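Local coordinates for bartonella effector protein (Bep) substrate of VirB T4SS (PDB 4PY3) that is a VirB-translocated effector whose N-terminal FIC domain, described here, may transfer AMP from ATP to threonine or tyrosine of target proteins, at residues 35-40 with 71-76; 60-65 with 160-165; 79-84 with 151-156; 188-193 with 204-209. All blocks are in the same frame, centred on the assembly; numbering follows the deposited sequence.

Contact 1: residues 35-40 with 71-76; sequences HVCEHY and ESTFEW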
loop_
_atom_site.group_PDB
_atom_site.type_symbol
_atom_site.label_atom_id
_atom_site.label_comp_id
_atom_site.label_asym_id
_atom_site.label_seq_id
_atom_site.Cartn_x
_atom_site.Cartn_y
_atom_site.Cartn_z
ATOM N N HIS A 35 -9.655 -12.224 8.622
ATOM C CA HIS A 35 -9.617 -12.020 10.079
ATOM C C HIS A 35 -8.228 -12.326 10.653
ATOM O O HIS A 35 -7.664 -11.533 11.397
ATOM C CB HIS A 35 -10.617 -13.005 10.765
ATOM C CG HIS A 35 -11.165 -12.565 12.093
ATOM N ND1 HIS A 35 -10.398 -12.473 13.240
ATOM C CD2 HIS A 35 -12.437 -12.294 12.473
ATOM C CE1 HIS A 35 -11.167 -12.107 14.253
ATOM N NE2 HIS A 35 -12.409 -11.996 13.815
ATOM N N VAL A 36 -7.715 -13.515 10.343
ATOM C CA VAL A 36 -6.418 -13.971 10.853
ATOM C C VAL A 36 -5.329 -13.017 10.378
ATOM O O VAL A 36 -4.382 -12.708 11.091
ATOM C CB VAL A 36 -6.111 -15.402 10.373
ATOM C CG1 VAL A 36 -4.664 -15.787 10.647
ATOM C CG2 VAL A 36 -7.048 -16.396 11.051
ATOM N N CYS A 37 -5.505 -12.544 9.157
ATOM C CA CYS A 37 -4.601 -11.607 8.533
ATOM C C CYS A 37 -4.556 -10.281 9.298
ATOM O O CYS A 37 -3.467 -9.799 9.616
ATOM C CB CYS A 37 -5.064 -11.388 7.096
ATOM S SG CYS A 37 -3.763 -10.954 5.952
ATOM N N GLU A 38 -5.728 -9.709 9.594
ATOM C CA GLU A 38 -5.821 -8.472 10.400
ATOM C C GLU A 38 -5.157 -8.681 11.760
ATOM O O GLU A 38 -4.471 -7.786 12.264
ATOM C CB GLU A 38 -7.290 -7.915 10.561
ATOM C CG GLU A 38 -7.565 -6.793 9.572
ATOM C CD GLU A 38 -9.015 -6.344 9.533
ATOM O OE1 GLU A 38 -9.850 -6.918 10.271
ATOM O OE2 GLU A 38 -9.318 -5.407 8.755
ATOM N N HIS A 39 -5.330 -9.870 12.335
ATOM C CA HIS A 39 -4.741 -10.185 13.634
ATOM C C HIS A 39 -3.215 -10.062 13.637
ATOM O O HIS A 39 -2.652 -9.330 14.450
ATOM C CB HIS A 39 -5.137 -11.590 14.089
ATOM C CG HIS A 39 -4.563 -11.969 15.415
ATOM N ND1 HIS A 39 -3.474 -12.804 15.561
ATOM C CD2 HIS A 39 -4.925 -11.596 16.662
ATOM C CE1 HIS A 39 -3.200 -12.937 16.848
ATOM N NE2 HIS A 39 -4.063 -12.211 17.535
ATOM N N TYR A 40 -2.553 -10.759 12.717
ATOM C CA TYR A 40 -1.088 -10.743 12.650
ATOM C C TYR A 40 -0.527 -9.379 12.254
ATOM O O TYR A 40 0.505 -8.965 12.763
ATOM C CB TYR A 40 -0.564 -11.849 11.722
ATOM C CG TYR A 40 -0.698 -13.204 12.368
ATOM C CD1 TYR A 40 0.070 -13.534 13.480
ATOM C CD2 TYR A 40 -1.602 -14.143 11.896
ATOM C CE1 TYR A 40 -0.046 -14.763 14.098
ATOM C CE2 TYR A 40 -1.722 -15.378 12.506
ATOM C CZ TYR A 40 -0.939 -15.680 13.606
ATOM O OH TYR A 40 -1.054 -16.900 14.221
ATOM N N GLU A 71 4.203 -11.572 6.654
ATOM C CA GLU A 71 5.121 -12.722 6.649
ATOM C C GLU A 71 4.611 -13.951 7.395
ATOM O O GLU A 71 5.107 -15.061 7.162
ATOM C CB GLU A 71 6.514 -12.342 7.161
ATOM C CG GLU A 71 6.587 -11.879 8.611
ATOM C CD GLU A 71 7.877 -11.148 8.964
ATOM O OE1 GLU A 71 8.722 -10.880 8.059
ATOM O OE2 GLU A 71 8.049 -10.840 10.169
ATOM N N SER A 72 3.648 -13.771 8.301
ATOM C CA SER A 72 3.056 -14.907 9.016
ATOM C C SER A 72 1.954 -15.590 8.203
ATOM O O SER A 72 1.553 -16.711 8.530
ATOM C CB SER A 72 2.497 -14.478 10.366
ATOM O OG SER A 72 3.534 -14.180 11.276
ATOM N N THR A 73 1.502 -14.918 7.144
ATOM C CA THR A 73 0.367 -15.340 6.349
ATOM C C THR A 73 0.722 -15.675 4.898
ATOM O O THR A 73 0.278 -16.690 4.380
ATOM C CB THR A 73 -0.703 -14.247 6.353
ATOM O OG1 THR A 73 -1.162 -14.059 7.692
ATOM C CG2 THR A 73 -1.883 -14.624 5.475
ATOM N N PHE A 74 1.510 -14.833 4.241
ATOM C CA PHE A 74 1.837 -15.057 2.839
ATOM C C PHE A 74 3.317 -15.306 2.638
ATOM O O PHE A 74 4.147 -14.511 3.076
ATOM C CB PHE A 74 1.404 -13.872 1.976
ATOM C CG PHE A 74 -0.077 -13.644 1.961
ATOM C CD1 PHE A 74 -0.938 -14.658 1.587
ATOM C CD2 PHE A 74 -0.613 -12.406 2.318
ATOM C CE1 PHE A 74 -2.303 -14.453 1.570
ATOM C CE2 PHE A 74 -1.979 -12.188 2.293
ATOM C CZ PHE A 74 -2.825 -13.212 1.924
ATOM N N GLU A 75 3.627 -16.377 1.917
ATOM C CA GLU A 75 4.990 -16.757 1.601
ATOM C C GLU A 75 5.713 -15.653 0.821
ATOM O O GLU A 75 6.898 -15.448 1.010
ATOM C CB GLU A 75 5.022 -18.064 0.785
ATOM C CG GLU A 75 4.524 -19.300 1.534
ATOM C CD GLU A 75 4.607 -20.586 0.707
ATOM O OE1 GLU A 75 5.589 -20.768 -0.052
ATOM O OE2 GLU A 75 3.680 -21.406 0.791
ATOM N N TRP A 76 4.970 -14.934 -0.018
ATOM C CA TRP A 76 5.518 -13.884 -0.884
ATOM C C TRP A 76 5.514 -12.492 -0.228
ATOM O O TRP A 76 5.786 -11.495 -0.888
ATOM C CB TRP A 76 4.729 -13.814 -2.205
ATOM C CG TRP A 76 3.244 -13.837 -2.003
ATOM C CD1 TRP A 76 2.453 -14.950 -1.971
ATOM C CD2 TRP A 76 2.374 -12.719 -1.798
ATOM N NE1 TRP A 76 1.152 -14.594 -1.743
ATOM C CE2 TRP A 76 1.077 -13.231 -1.636
ATOM C CE3 TRP A 76 2.571 -11.327 -1.734
ATOM C CZ2 TRP A 76 -0.027 -12.412 -1.417
ATOM C CZ3 TRP A 76 1.478 -10.512 -1.505
ATOM C CH2 TRP A 76 0.188 -11.050 -1.362
#
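The loop that leaves helix 59-70 packs here against helix 30-48, with Ser72, Thr73 and Phe74 set against Cys37 and Tyr40. Ser72 makes a CH-pi contact. Its CB lies over one face of the Tyr40 ring, 4.2 Å from the ring centroid and 21° off the normal, displaced toward the CG and CD1 side. His39 ND1 sits over the centre of the opposite face, so the phenol is covered on both sides. Thr73 approaches the same ring obliquely, with its OG1 4.2 Å from Tyr40 CD2. That hydroxyl is hydrogen-bonded to His25 NE2. The Thr73 methyl CG2 lies 4.2 Å from Cys37 SG and also stands over the centre of the neighbouring Phe74 ring. Trp76 CZ2 lies over the opposite face of Phe74, toward the ring's rim. Cys37 turns its SG away from its own backbone N (chi1 -152°), which brings the sulfur to 4.3 Å from Phe74 CE2. The sulfur meets the ring obliquely. Beyond the two segments, His25 meets the Tyr40 ring almost in parallel, and Lys24 bonds to the Thr73 backbone. This is loop-on-helix packing, built from a CH-pi and a cysteine sulfur-aromatic contact.

Contact 2: residues 60-65 with 160-165; sequences SYLKYI and EPTQRV
Leu62 is the first residue of 60-65 to touch 160-165. Its side chain stands about at a right angle to that of Thr162, and Leu62 CD1 comes within 3.6 Å of Thr162 CG2. The same methyl also rests 3.5 Å from the backbone Leu62 O. Leu62 CD1 reaches past it to the Gln163 backbone, 4.2 Å from CA. The two helices cross at 125° between their N-to-C directions, with segment axes 9.3 Å apart. The Fic motif runs from the loop before it into the start of helix 159-173, so this contact sets the motif helix against helix 59-70 in the middle of the Fic fold. Thr162 OG1 bonds back to Gly158 O, one turn earlier, while its methyl faces helix 59-70. One turn after Leu62 comes Ile65. Its CG2, anti to the backbone N, fits between two side chains: Thr162 CG2 at 4.0 Å and Val165 CG1 at 3.9 Å. The Ile65 and Thr162 side chains pass in opposite senses. Phe166 of the motif helix touches both Leu62 and Ile65.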
loop_
_atom_site.group_PDB
_atom_site.type_symbol
_atom_site.label_atom_id
_atom_site.label_comp_id
_atom_site.label_asym_id
_atom_site.label_seq_id
_atom_site.Cartn_x
_atom_site.Cartn_y
_atom_site.Cartn_z
ATOM N N SER A 60 11.977 0.063 -0.909
ATOM C CA SER A 60 12.549 -0.916 0.014
ATOM C C SER A 60 11.842 -0.887 1.363
ATOM O O SER A 60 11.523 -1.936 1.913
ATOM C CB SER A 60 14.049 -0.683 0.221
ATOM O OG SER A 60 14.790 -1.189 -0.871
ATOM N N TYR A 61 11.630 0.307 1.916
ATOM C CA TYR A 61 10.919 0.429 3.184
ATOM C C TYR A 61 9.468 -0.041 3.050
ATOM O O TYR A 61 8.947 -0.712 3.934
ATOM C CB TYR A 61 10.967 1.862 3.679
ATOM C CG TYR A 61 10.354 2.092 5.042
ATOM C CD1 TYR A 61 10.858 1.460 6.173
ATOM C CD2 TYR A 61 9.287 2.974 5.206
ATOM C CE1 TYR A 61 10.308 1.687 7.427
ATOM C CE2 TYR A 61 8.738 3.214 6.455
ATOM C CZ TYR A 61 9.251 2.571 7.566
ATOM O OH TYR A 61 8.685 2.788 8.808
ATOM N N LEU A 62 8.823 0.322 1.946
ATOM C CA LEU A 62 7.464 -0.135 1.653
ATOM C C LEU A 62 7.376 -1.674 1.648
ATOM O O LEU A 62 6.469 -2.255 2.235
ATOM C CB LEU A 62 6.997 0.400 0.299
ATOM C CG LEU A 62 5.543 0.101 -0.063
ATOM C CD1 LEU A 62 4.589 0.972 0.729
ATOM C CD2 LEU A 62 5.311 0.278 -1.553
ATOM N N LYS A 63 8.335 -2.308 0.979
ATOM C CA LYS A 63 8.393 -3.749 0.920
ATOM C C LYS A 63 8.615 -4.352 2.294
ATOM O O LYS A 63 8.028 -5.386 2.622
ATOM C CB LYS A 63 9.489 -4.214 -0.039
ATOM C CG LYS A 63 9.101 -4.050 -1.494
ATOM C CD LYS A 63 10.129 -4.703 -2.401
ATOM C CE LYS A 63 11.055 -3.717 -3.032
ATOM N NZ LYS A 63 11.857 -4.396 -4.090
ATOM N N TYR A 64 9.477 -3.717 3.087
ATOM C CA TYR A 64 9.750 -4.191 4.440
ATOM C C TYR A 64 8.479 -4.140 5.297
ATOM O O TYR A 64 8.218 -5.053 6.081
ATOM C CB TYR A 64 10.889 -3.402 5.089
ATOM C CG TYR A 64 11.054 -3.696 6.566
ATOM C CD1 TYR A 64 11.656 -4.876 6.998
ATOM C CD2 TYR A 64 10.600 -2.801 7.534
ATOM C CE1 TYR A 64 11.807 -5.147 8.352
ATOM C CE2 TYR A 64 10.739 -3.071 8.880
ATOM C CZ TYR A 64 11.341 -4.237 9.286
ATOM O OH TYR A 64 11.492 -4.494 10.624
ATOM N N ILE A 65 7.686 -3.085 5.137
ATOM C CA ILE A 65 6.436 -2.980 5.874
ATOM C C ILE A 65 5.506 -4.124 5.487
ATOM O O ILE A 65 4.914 -4.755 6.350
ATOM C CB ILE A 65 5.727 -1.648 5.608
ATOM C CG1 ILE A 65 6.523 -0.511 6.254
ATOM C CG2 ILE A 65 4.312 -1.655 6.169
ATOM C CD1 ILE A 65 6.241 0.835 5.636
ATOM N N GLU A 160 -3.242 -1.673 0.393
ATOM C CA GLU A 160 -3.859 -0.584 1.153
ATOM C C GLU A 160 -3.224 -0.410 2.539
ATOM O O GLU A 160 -2.676 0.655 2.825
ATOM C CB GLU A 160 -5.381 -0.751 1.247
ATOM C CG GLU A 160 -6.091 -0.686 -0.103
ATOM C CD GLU A 160 -6.048 -2.005 -0.900
ATOM O OE1 GLU A 160 -5.379 -2.992 -0.467
ATOM O OE2 GLU A 160 -6.697 -2.056 -1.968
ATOM N N PRO A 161 -3.280 -1.444 3.402
ATOM C CA PRO A 161 -2.710 -1.254 4.748
ATOM C C PRO A 161 -1.214 -0.963 4.731
ATOM O O PRO A 161 -0.721 -0.237 5.593
ATOM C CB PRO A 161 -2.994 -2.587 5.452
ATOM C CG PRO A 161 -3.221 -3.556 4.350
ATOM C CD PRO A 161 -3.886 -2.778 3.258
ATOM N N THR A 162 -0.504 -1.517 3.751
ATOM C CA THR A 162 0.921 -1.247 3.617
ATOM C C THR A 162 1.203 0.245 3.323
ATOM O O THR A 162 2.056 0.847 3.963
ATOM C CB THR A 162 1.550 -2.116 2.516
ATOM O OG1 THR A 162 1.374 -3.504 2.839
ATOM C CG2 THR A 162 3.035 -1.816 2.393
ATOM N N GLN A 163 0.525 0.800 2.321
ATOM C CA GLN A 163 0.716 2.211 1.944
ATOM C C GLN A 163 0.252 3.162 3.038
ATOM O O GLN A 163 0.905 4.170 3.274
ATOM C CB GLN A 163 0.148 2.553 0.559
ATOM C CG GLN A 163 -1.333 2.325 0.469
ATOM C CD GLN A 163 -1.855 2.276 -0.966
ATOM O OE1 GLN A 163 -1.111 2.008 -1.938
ATOM N NE2 GLN A 163 -3.147 2.528 -1.109
ATOM N N ARG A 164 -0.782 2.797 3.788
ATOM C CA ARG A 164 -1.205 3.635 4.916
ATOM C C ARG A 164 -0.152 3.703 6.010
ATOM O O ARG A 164 0.159 4.793 6.507
ATOM C CB ARG A 164 -2.510 3.146 5.516
ATOM C CG ARG A 164 -3.664 3.310 4.563
ATOM C CD ARG A 164 -4.920 2.720 5.148
ATOM N NE ARG A 164 -5.914 2.577 4.082
ATOM C CZ ARG A 164 -7.196 2.284 4.260
ATOM N NH1 ARG A 164 -7.687 2.139 5.485
ATOM N NH2 ARG A 164 -7.990 2.152 3.204
ATOM N N VAL A 165 0.417 2.556 6.382
ATOM C CA VAL A 165 1.466 2.571 7.397
ATOM C C VAL A 165 2.654 3.405 6.914
ATOM O O VAL A 165 3.239 4.157 7.679
ATOM C CB VAL A 165 1.920 1.155 7.788
ATOM C CG1 VAL A 165 3.172 1.194 8.655
ATOM C CG2 VAL A 165 0.811 0.454 8.544
#

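Contact 3: residues 79-84 with 151-156; sequences YTRDFS and SIAPFR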
loop_
_atom_site.group_PDB
_atom_site.type_symbol
_atom_site.label_atom_id
_atom_site.label_comp_id
_atom_site.label_asym_id
_atom_site.label_seq_id
_atom_site.Cartn_x
_atom_site.Cartn_y
_atom_site.Cartn_z
ATOM N N TYR A 79 7.425 -9.258 -1.418
ATOM C CA TYR A 79 7.722 -9.379 -2.835
ATOM C C TYR A 79 6.584 -8.778 -3.653
ATOM O O TYR A 79 5.413 -9.016 -3.374
ATOM C CB TYR A 79 7.922 -10.843 -3.248
ATOM C CG TYR A 79 9.240 -11.470 -2.834
ATOM C CD1 TYR A 79 10.456 -10.963 -3.306
ATOM C CD2 TYR A 79 9.276 -12.573 -1.993
ATOM C CE1 TYR A 79 11.667 -11.541 -2.952
ATOM C CE2 TYR A 79 10.478 -13.146 -1.620
ATOM C CZ TYR A 79 11.671 -12.640 -2.112
ATOM O OH TYR A 79 12.875 -13.212 -1.755
ATOM N N THR A 80 6.952 -8.008 -4.670
ATOM C CA THR A 80 5.986 -7.349 -5.532
ATOM C C THR A 80 5.511 -8.311 -6.618
ATOM O O THR A 80 6.084 -9.391 -6.802
ATOM C CB THR A 80 6.586 -6.076 -6.146
ATOM O OG1 THR A 80 7.852 -6.366 -6.736
ATOM C CG2 THR A 80 6.799 -5.031 -5.063
ATOM N N ARG A 81 4.437 -7.934 -7.313
ATOM C CA ARG A 81 3.739 -8.878 -8.186
ATOM C C ARG A 81 4.401 -9.033 -9.550
ATOM O O ARG A 81 3.947 -9.846 -10.371
ATOM C CB ARG A 81 2.244 -8.553 -8.309
ATOM C CG ARG A 81 1.921 -7.277 -9.035
ATOM C CD ARG A 81 0.456 -6.881 -8.869
ATOM N NE ARG A 81 0.280 -5.463 -9.187
ATOM C CZ ARG A 81 0.212 -4.936 -10.407
ATOM N NH1 ARG A 81 0.290 -5.704 -11.492
ATOM N NH2 ARG A 81 0.044 -3.622 -10.533
ATOM N N ASP A 82 5.480 -8.305 -9.767
ATOM C CA ASP A 82 6.373 -8.543 -10.899
ATOM C C ASP A 82 7.488 -9.519 -10.542
ATOM O O ASP A 82 8.243 -9.950 -11.418
ATOM C CB ASP A 82 6.999 -7.222 -11.396
ATOM C CG ASP A 82 7.653 -6.426 -10.295
ATOM O OD1 ASP A 82 7.496 -6.755 -9.103
ATOM O OD2 ASP A 82 8.292 -5.404 -10.602
ATOM N N PHE A 83 7.620 -9.834 -9.259
ATOM C CA PHE A 83 8.610 -10.799 -8.829
ATOM C C PHE A 83 8.076 -12.219 -9.078
ATOM O O PHE A 83 6.985 -12.571 -8.617
ATOM C CB PHE A 83 8.934 -10.623 -7.355
ATOM C CG PHE A 83 10.071 -11.476 -6.889
ATOM C CD1 PHE A 83 11.375 -11.034 -6.986
ATOM C CD2 PHE A 83 9.826 -12.746 -6.364
ATOM C CE1 PHE A 83 12.423 -11.828 -6.560
ATOM C CE2 PHE A 83 10.870 -13.546 -5.940
ATOM C CZ PHE A 83 12.167 -13.086 -6.039
ATOM N N SER A 84 8.864 -13.010 -9.793
ATOM C CA SER A 84 8.499 -14.386 -10.068
ATOM C C SER A 84 8.728 -15.183 -8.815
ATOM O O SER A 84 9.868 -15.572 -8.553
ATOM C CB SER A 84 9.375 -15.007 -11.184
ATOM O OG SER A 84 8.720 -14.819 -12.411
ATOM N N SER A 151 -1.949 3.910 -7.507
ATOM C CA SER A 151 -2.152 3.450 -8.886
ATOM C C SER A 151 -1.134 2.385 -9.327
ATOM O O SER A 151 -1.374 1.637 -10.287
ATOM C CB SER A 151 -2.085 4.631 -9.850
ATOM O OG SER A 151 -0.753 5.090 -9.958
ATOM N N ILE A 152 -0.015 2.301 -8.618
ATOM C CA ILE A 152 0.994 1.275 -8.880
ATOM C C ILE A 152 0.543 -0.100 -8.360
ATOM O O ILE A 152 0.688 -1.109 -9.046
ATOM C CB ILE A 152 2.341 1.628 -8.234
ATOM C CG1 ILE A 152 2.829 2.989 -8.764
ATOM C CG2 ILE A 152 3.373 0.533 -8.514
ATOM C CD1 ILE A 152 4.116 3.489 -8.145
ATOM N N ALA A 153 0.039 -0.117 -7.128
ATOM C CA ALA A 153 -0.408 -1.336 -6.467
ATOM C C ALA A 153 0.621 -2.444 -6.655
ATOM O O ALA A 153 0.318 -3.504 -7.225
ATOM C CB ALA A 153 -1.759 -1.755 -7.004
ATOM N N PRO A 154 1.846 -2.214 -6.150
ATOM C CA PRO A 154 2.962 -3.107 -6.417
ATOM C C PRO A 154 2.825 -4.547 -5.887
ATOM O O PRO A 154 3.521 -5.444 -6.400
ATOM C CB PRO A 154 4.120 -2.403 -5.733
ATOM C CG PRO A 154 3.487 -1.736 -4.568
ATOM C CD PRO A 154 2.162 -1.261 -5.079
ATOM N N PHE A 155 1.984 -4.775 -4.883
ATOM C CA PHE A 155 1.825 -6.132 -4.322
ATOM C C PHE A 155 0.582 -6.850 -4.842
ATOM O O PHE A 155 -0.379 -6.219 -5.264
ATOM C CB PHE A 155 1.791 -6.092 -2.798
ATOM C CG PHE A 155 2.957 -5.369 -2.196
ATOM C CD1 PHE A 155 4.181 -5.995 -2.071
ATOM C CD2 PHE A 155 2.831 -4.058 -1.775
ATOM C CE1 PHE A 155 5.264 -5.332 -1.530
ATOM C CE2 PHE A 155 3.911 -3.386 -1.239
ATOM C CZ PHE A 155 5.131 -4.019 -1.122
ATOM N N ARG A 156 0.616 -8.177 -4.790
ATOM C CA ARG A 156 -0.528 -9.001 -5.189
ATOM C C ARG A 156 -1.752 -8.675 -4.344
ATOM O O ARG A 156 -2.883 -8.694 -4.831
ATOM C CB ARG A 156 -0.181 -10.510 -5.075
ATOM C CG ARG A 156 -1.340 -11.483 -5.277
ATOM C CD ARG A 156 -1.970 -11.329 -6.644
ATOM N NE ARG A 156 -3.176 -12.143 -6.785
ATOM C CZ ARG A 156 -4.403 -11.765 -6.429
ATOM N NH1 ARG A 156 -4.627 -10.568 -5.893
ATOM N NH2 ARG A 156 -5.419 -12.576 -6.625
HETATM O O HOH W 1 3.095 -9.606 -4.950
#
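Arg81 reaches from its loop along the backbone of 152-156. With chi1 at 68° its chain leaves toward that backbone and runs extended from CG to NE. The guanidinium presents its edge to a row of carbonyls. Arg81 NE gives an almost straight bond to Ala153 O (2.8 Å, 168°), with the oxygen in the guanidinium plane. Arg81 NH2 bonds to Ile152 O at 3.0 Å, a more bent bond to an oxygen tilted somewhat from the plane, and weakly to Ala153 O. These carbonyls lie at the C-terminal end of helix 135-152, whose dipole would probably favour the positive charge. NH2 also binds Val108 O and NH1 binds Met95 O. The Arg81 backbone N adds a bond to Pro154 O (2.8 Å). Thr80 runs obliquely across Pro154, its CG2 3.8 Å from Pro154 CB. The Phe155 ring turns its edge to Tyr79 O, 3.5 Å from Phe155 CD1. Water 1 joins Tyr79 O to Arg156 N. Ala153 stands where the canonical Fic motif begins with histidine, which may limit activity. This loop lies between helices 135-152 and 159-173. Phe155 packs on Leu62 and Lys63 of helix 59-70, Arg81 touches Ile113 of helix 113-126, and the loop 79-84 leads into strand 85-86.

Contact 4: residues 188-193 with 204-209; sequences IMRACI and YKEMKS
Helix segments 188-193 and 205-209 run roughly antiparallel, at 146° with axes 8.2 Å apart, and come nearest where the CA atoms of Ala191 and Met207 lie 5.0 Å apart. The small Ala191 side chain permits this approach. Its CB touches Met207 CE at 3.6 Å and lies 4.2 Å from Glu206 CB. Met207 sends CG out anti to its backbone N (chi1 -169°), then bends at both later torsions. The fold-back lays the Met207 terminal methyl, CE, on Ala191 and 4.0 Å from Cys192 SG. The same side chain also packs on Ala143, Phe146 and Val147 of helix 135-152, against which the pair packs. At the exposed side, Arg190 and Glu206 form a long salt bridge, Arg190 NE to Glu206 OE2 at 3.7 Å. OE2 stands at the edge of the guanidinium near its plane, while the carboxylate plane is turned 75° from it. Helices 185-197 and 205-214 form an antiparallel helical hairpin, with Met207 packed on helix 135-152.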
loop_
_atom_site.group_PDB
_atom_site.type_symbol
_atom_site.label_atom_id
_atom_site.label_comp_id
_atom_site.label_asym_id
_atom_site.label_seq_id
_atom_site.Cartn_x
_atom_site.Cartn_y
_atom_site.Cartn_z
ATOM N N ILE A 188 -11.997 6.934 1.914
ATOM C CA ILE A 188 -10.639 6.658 1.457
ATOM C C ILE A 188 -10.678 6.042 0.059
ATOM O O ILE A 188 -9.902 6.428 -0.827
ATOM C CB ILE A 188 -9.884 5.725 2.430
ATOM C CG1 ILE A 188 -9.765 6.390 3.809
ATOM C CG2 ILE A 188 -8.490 5.403 1.896
ATOM C CD1 ILE A 188 -9.286 5.470 4.911
ATOM N N MET A 189 -11.589 5.096 -0.141
ATOM C CA MET A 189 -11.763 4.467 -1.445
ATOM C C MET A 189 -12.194 5.499 -2.497
ATOM O O MET A 189 -11.631 5.549 -3.588
ATOM C CB MET A 189 -12.795 3.338 -1.351
ATOM C CG MET A 189 -12.779 2.353 -2.535
ATOM S SD MET A 189 -13.946 0.965 -2.326
ATOM C CE MET A 189 -15.566 1.739 -2.214
ATOM N N ARG A 190 -13.184 6.318 -2.154
ATOM C CA ARG A 190 -13.671 7.368 -3.053
ATOM C C ARG A 190 -12.522 8.269 -3.526
ATOM O O ARG A 190 -12.430 8.602 -4.706
ATOM C CB ARG A 190 -14.731 8.241 -2.356
ATOM C CG ARG A 190 -15.438 9.173 -3.337
ATOM C CD ARG A 190 -16.709 9.836 -2.795
ATOM N NE ARG A 190 -16.566 10.298 -1.411
ATOM C CZ ARG A 190 -17.013 9.653 -0.327
ATOM N NH1 ARG A 190 -17.651 8.486 -0.419
ATOM N NH2 ARG A 190 -16.823 10.186 0.870
ATOM N N ALA A 191 -11.641 8.637 -2.602
ATOM C CA ALA A 191 -10.491 9.468 -2.932
ATOM C C ALA A 191 -9.527 8.745 -3.860
ATOM O O ALA A 191 -9.004 9.334 -4.807
ATOM C CB ALA A 191 -9.785 9.910 -1.660
ATOM N N CYS A 192 -9.280 7.458 -3.596
ATOM C CA CYS A 192 -8.409 6.672 -4.469
ATOM C C CYS A 192 -8.988 6.612 -5.877
ATOM O O CYS A 192 -8.255 6.754 -6.863
ATOM C CB CYS A 192 -8.188 5.266 -3.897
ATOM S SG CYS A 192 -7.174 5.272 -2.394
ATOM N N ILE A 193 -10.298 6.386 -5.969
ATOM C CA ILE A 193 -10.963 6.247 -7.267
ATOM C C ILE A 193 -10.885 7.557 -8.044
ATOM O O ILE A 193 -10.496 7.557 -9.217
ATOM C CB ILE A 193 -12.419 5.755 -7.111
ATOM C CG1 ILE A 193 -12.379 4.292 -6.521
ATOM C CG2 ILE A 193 -13.157 5.887 -8.446
ATOM C CD1 ILE A 193 -13.650 3.449 -6.488
ATOM N N TYR A 204 -6.560 14.901 -7.498
ATOM C CA TYR A 204 -5.941 14.976 -6.175
ATOM C C TYR A 204 -6.862 15.617 -5.117
ATOM O O TYR A 204 -6.584 15.504 -3.923
ATOM C CB TYR A 204 -4.604 15.770 -6.240
ATOM N N LYS A 205 -7.960 16.250 -5.542
ATOM C CA LYS A 205 -8.747 17.118 -4.658
ATOM C C LYS A 205 -9.314 16.370 -3.452
ATOM O O LYS A 205 -9.025 16.719 -2.302
ATOM C CB LYS A 205 -9.819 17.911 -5.442
ATOM C CG LYS A 205 -9.208 18.946 -6.356
ATOM C CD LYS A 205 -8.614 20.137 -5.625
ATOM C CE LYS A 205 -7.619 20.901 -6.486
ATOM N NZ LYS A 205 -6.242 20.381 -6.273
ATOM N N GLU A 206 -10.060 15.298 -3.702
ATOM C CA GLU A 206 -10.608 14.518 -2.593
ATOM C C GLU A 206 -9.547 13.910 -1.690
ATOM O O GLU A 206 -9.805 13.717 -0.519
ATOM C CB GLU A 206 -11.565 13.452 -3.040
ATOM C CG GLU A 206 -12.696 13.097 -2.080
ATOM C CD GLU A 206 -13.802 14.117 -1.831
ATOM O OE1 GLU A 206 -13.563 15.348 -1.818
ATOM O OE2 GLU A 206 -14.946 13.643 -1.598
ATOM N N MET A 207 -8.382 13.593 -2.240
ATOM C CA MET A 207 -7.293 13.042 -1.439
ATOM C C MET A 207 -6.719 14.126 -0.539
ATOM O O MET A 207 -6.420 13.880 0.627
ATOM C CB MET A 207 -6.197 12.442 -2.340
ATOM C CG MET A 207 -5.156 11.611 -1.598
ATOM S SD MET A 207 -5.846 10.146 -0.808
ATOM C CE MET A 207 -6.318 9.184 -2.250
ATOM N N LYS A 208 -6.546 15.318 -1.100
ATOM C CA LYS A 208 -6.141 16.494 -0.310
ATOM C C LYS A 208 -7.106 16.756 0.823
ATOM O O LYS A 208 -6.698 16.937 1.961
ATOM C CB LYS A 208 -6.057 17.735 -1.175
ATOM N N SER A 209 -8.390 16.770 0.496
ATOM C CA SER A 209 -9.449 16.956 1.488
ATOM C C SER A 209 -9.383 15.906 2.602
ATOM O O SER A 209 -9.475 16.244 3.780
ATOM C CB SER A 209 -10.818 16.931 0.799
ATOM O OG SER A 209 -11.865 16.753 1.734
#

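Contact 2 is the most central of the four, about 5 Å from the chain centre, and it is apolar. Contact 3 is also buried, but it works by backbone-directed hydrogen bonds round a charged side chain. The two touch: Phe155 and Pro154 pack on Leu62 of helix 59-70, and Phe155 also meets Thr162, so the loop and both helices share one core. Contacts 1 and 4 are partly buried and lie on opposite sides of the centre, about 28 Å apart between centres. Contact 1 reaches contact 3 through Trp76 against Arg156. Contact 4 joins contact 2 where Ile188 packs on Arg164. Contact 1 relies on aromatic faces and sulfur, contact 4 on methyls with a long salt bridge.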